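Local atomic coordinates of enoyl-CoA hydratase/isomerase family protein (Bacillus anthracis, PDB entry 3KQF), a protein that probably catalyses the reversible hydration of 2-enoyl-CoA thioesters to 3-hydroxyacyl-CoA. Residues Arg127-Ser132 / Ile173-Ala178. Sequence-based numbering, arbitrary orientation.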
loop_
_atom_site.group_PDB
_atom_site.type_symbol
_atom_site.label_atom_id
_atom_site.label_comp_id
_atom_site.label_asym_id
_atom_site.label_seq_id
_atom_site.Cartn_x
_atom_site.Cartn_y
_atom_site.Cartn_z
ATOM N N ARG A 127 -8.246 11.871 6.213
ATOM C CA ARG A 127 -9.645 11.835 6.556
ATOM C C ARG A 127 -9.961 11.492 8.011
ATOM O O ARG A 127 -9.357 10.599 8.608
ATOM C CB ARG A 127 -10.260 10.739 5.661
ATOM C CG ARG A 127 -10.269 11.061 4.166
ATOM C CD ARG A 127 -10.028 9.831 3.256
ATOM N NE ARG A 127 -8.633 9.401 3.368
ATOM C CZ ARG A 127 -7.596 9.997 2.752
ATOM N NH1 ARG A 127 -6.363 9.559 2.956
ATOM N NH2 ARG A 127 -7.787 11.033 1.952
ATOM N N ILE A 128 -10.900 12.242 8.573
ATOM C CA ILE A 128 -11.429 11.987 9.925
ATOM C C ILE A 128 -12.913 11.708 9.684
ATOM O O ILE A 128 -13.592 12.515 9.040
ATOM C CB ILE A 128 -11.335 13.186 10.848
ATOM C CG1 ILE A 128 -9.911 13.740 10.932
ATOM C CG2 ILE A 128 -11.867 12.808 12.278
ATOM C CD1 ILE A 128 -9.845 15.058 11.668
ATOM N N ALA A 129 -13.420 10.593 10.186
ATOM C CA ALA A 129 -14.833 10.230 10.027
ATOM C C ALA A 129 -15.618 10.138 11.327
ATOM O O ALA A 129 -15.107 9.689 12.333
ATOM C CB ALA A 129 -14.947 8.902 9.338
ATOM N N ALA A 130 -16.895 10.502 11.250
ATOM C CA ALA A 130 -17.810 10.338 12.354
ATOM C C ALA A 130 -18.039 8.838 12.486
ATOM O O ALA A 130 -18.046 8.128 11.470
ATOM C CB ALA A 130 -19.144 11.033 12.063
ATOM N N GLU A 131 -18.237 8.368 13.716
ATOM C CA GLU A 131 -18.526 6.952 13.987
ATOM C C GLU A 131 -19.716 6.479 13.179
ATOM O O GLU A 131 -19.795 5.303 12.814
ATOM C CB GLU A 131 -18.844 6.704 15.487
ATOM C CG GLU A 131 -17.640 6.676 16.411
ATOM C CD GLU A 131 -18.008 6.352 17.862
ATOM O OE1 GLU A 131 -18.849 7.063 18.447
ATOM O OE2 GLU A 131 -17.437 5.393 18.425
ATOM N N SER A 132 -20.646 7.400 12.909
ATOM C CA SER A 132 -21.883 7.074 12.199
ATOM C C SER A 132 -21.809 7.254 10.682
ATOM O O SER A 132 -22.801 7.012 9.991
ATOM C CB SER A 132 -23.042 7.913 12.768
ATOM O OG SER A 132 -22.729 9.297 12.701
ATOM N N ILE A 173 -19.742 0.764 3.435
ATOM C CA ILE A 173 -19.020 0.299 4.606
ATOM C C ILE A 173 -19.104 1.337 5.733
ATOM O O ILE A 173 -19.293 2.532 5.476
ATOM C CB ILE A 173 -17.568 -0.027 4.244
ATOM C CG1 ILE A 173 -16.794 1.252 3.870
ATOM C CG2 ILE A 173 -17.528 -1.052 3.060
ATOM C CD1 ILE A 173 -15.322 1.006 3.595
ATOM N N SER A 174 -19.009 0.874 6.974
ATOM C CA SER A 174 -19.076 1.749 8.137
ATOM C C SER A 174 -17.771 2.501 8.307
ATOM O O SER A 174 -16.766 2.143 7.733
ATOM C CB SER A 174 -19.303 0.941 9.398
ATOM O OG SER A 174 -18.179 0.114 9.674
ATOM N N ALA A 175 -17.786 3.498 9.179
ATOM C CA ALA A 175 -16.579 4.266 9.467
ATOM C C ALA A 175 -15.512 3.356 10.083
ATOM O O ALA A 175 -14.321 3.522 9.828
ATOM C CB ALA A 175 -16.915 5.399 10.415
ATOM N N GLN A 176 -15.968 2.404 10.897
ATOM C CA GLN A 176 -15.114 1.446 11.600
ATOM C C GLN A 176 -14.386 0.554 10.612
ATOM O O GLN A 176 -13.179 0.301 10.759
ATOM C CB GLN A 176 -15.953 0.581 12.568
ATOM C CG GLN A 176 -16.503 1.309 13.790
ATOM C CD GLN A 176 -17.597 2.359 13.500
ATOM O OE1 GLN A 176 -18.319 2.290 12.498
ATOM N NE2 GLN A 176 -17.743 3.313 14.420
ATOM N N GLU A 177 -15.125 0.080 9.606
ATOM C CA GLU A 177 -14.574 -0.750 8.559
ATOM C C GLU A 177 -13.603 0.068 7.740
ATOM O O GLU A 177 -12.513 -0.397 7.407
ATOM C CB GLU A 177 -15.687 -1.346 7.680
ATOM C CG GLU A 177 -16.514 -2.396 8.429
ATOM C CD GLU A 177 -17.778 -2.853 7.712
ATOM O OE1 GLU A 177 -18.364 -2.091 6.925
ATOM O OE2 GLU A 177 -18.238 -3.972 8.022
ATOM N N ALA A 178 -13.988 1.301 7.420
ATOM C CA ALA A 178 -13.096 2.194 6.677
ATOM C C ALA A 178 -11.764 2.365 7.416
ATOM O O ALA A 178 -10.701 2.375 6.786
ATOM C CB ALA A 178 -13.740 3.532 6.465
HETATM O O HOH W 1 -16.357 3.470 16.764
#
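Gln176 reaches from the first turn of helix 175-181 to the loop that follows strand 126-130, where its NE2 donates to Glu131 O. The bond is long at 3.3 Å between Gln176 NE2 and Glu131 O and moderately bent (147° at the hydrogen), yet well aimed: it meets a lone pair in the carbonyl plane, and the acceptor lies almost in the plane of the amide. Gln176 gets there by folding at chi2 (69°), which turns the amide back toward the loop and lays NE2 3.7 Å from Glu131 CB. A water completes the link, accepting from Gln176 NE2 (2.7 Å) and donating to Glu131 OE2 (2.8 Å). Beyond CG the Glu131 chain is extended, with its carboxylate plane 48° from the amide. Deeper in, Ala175 CB presses on the carbonyl oxygen Ala130 O at 3.1 Å, close for carbon against oxygen, and touches Ala129 CB more loosely at 4.2 Å. The helix start is held by a capping box: Glu177 N donates to Ser174 OG, and Ser174 N to Glu177 OE1. Strand 126-130 belongs to the core sheet of the crotonase fold, where Ala129 is also backbone hydrogen-bonded to Phe186 of strand 186-188. The buried Ala175 contact thus packs the helix on the strand end, while the direct bond and the water bridge tie it to the loop at Glu131; Glu131 O, an acceptor, probably favours NE2 over OE1 there.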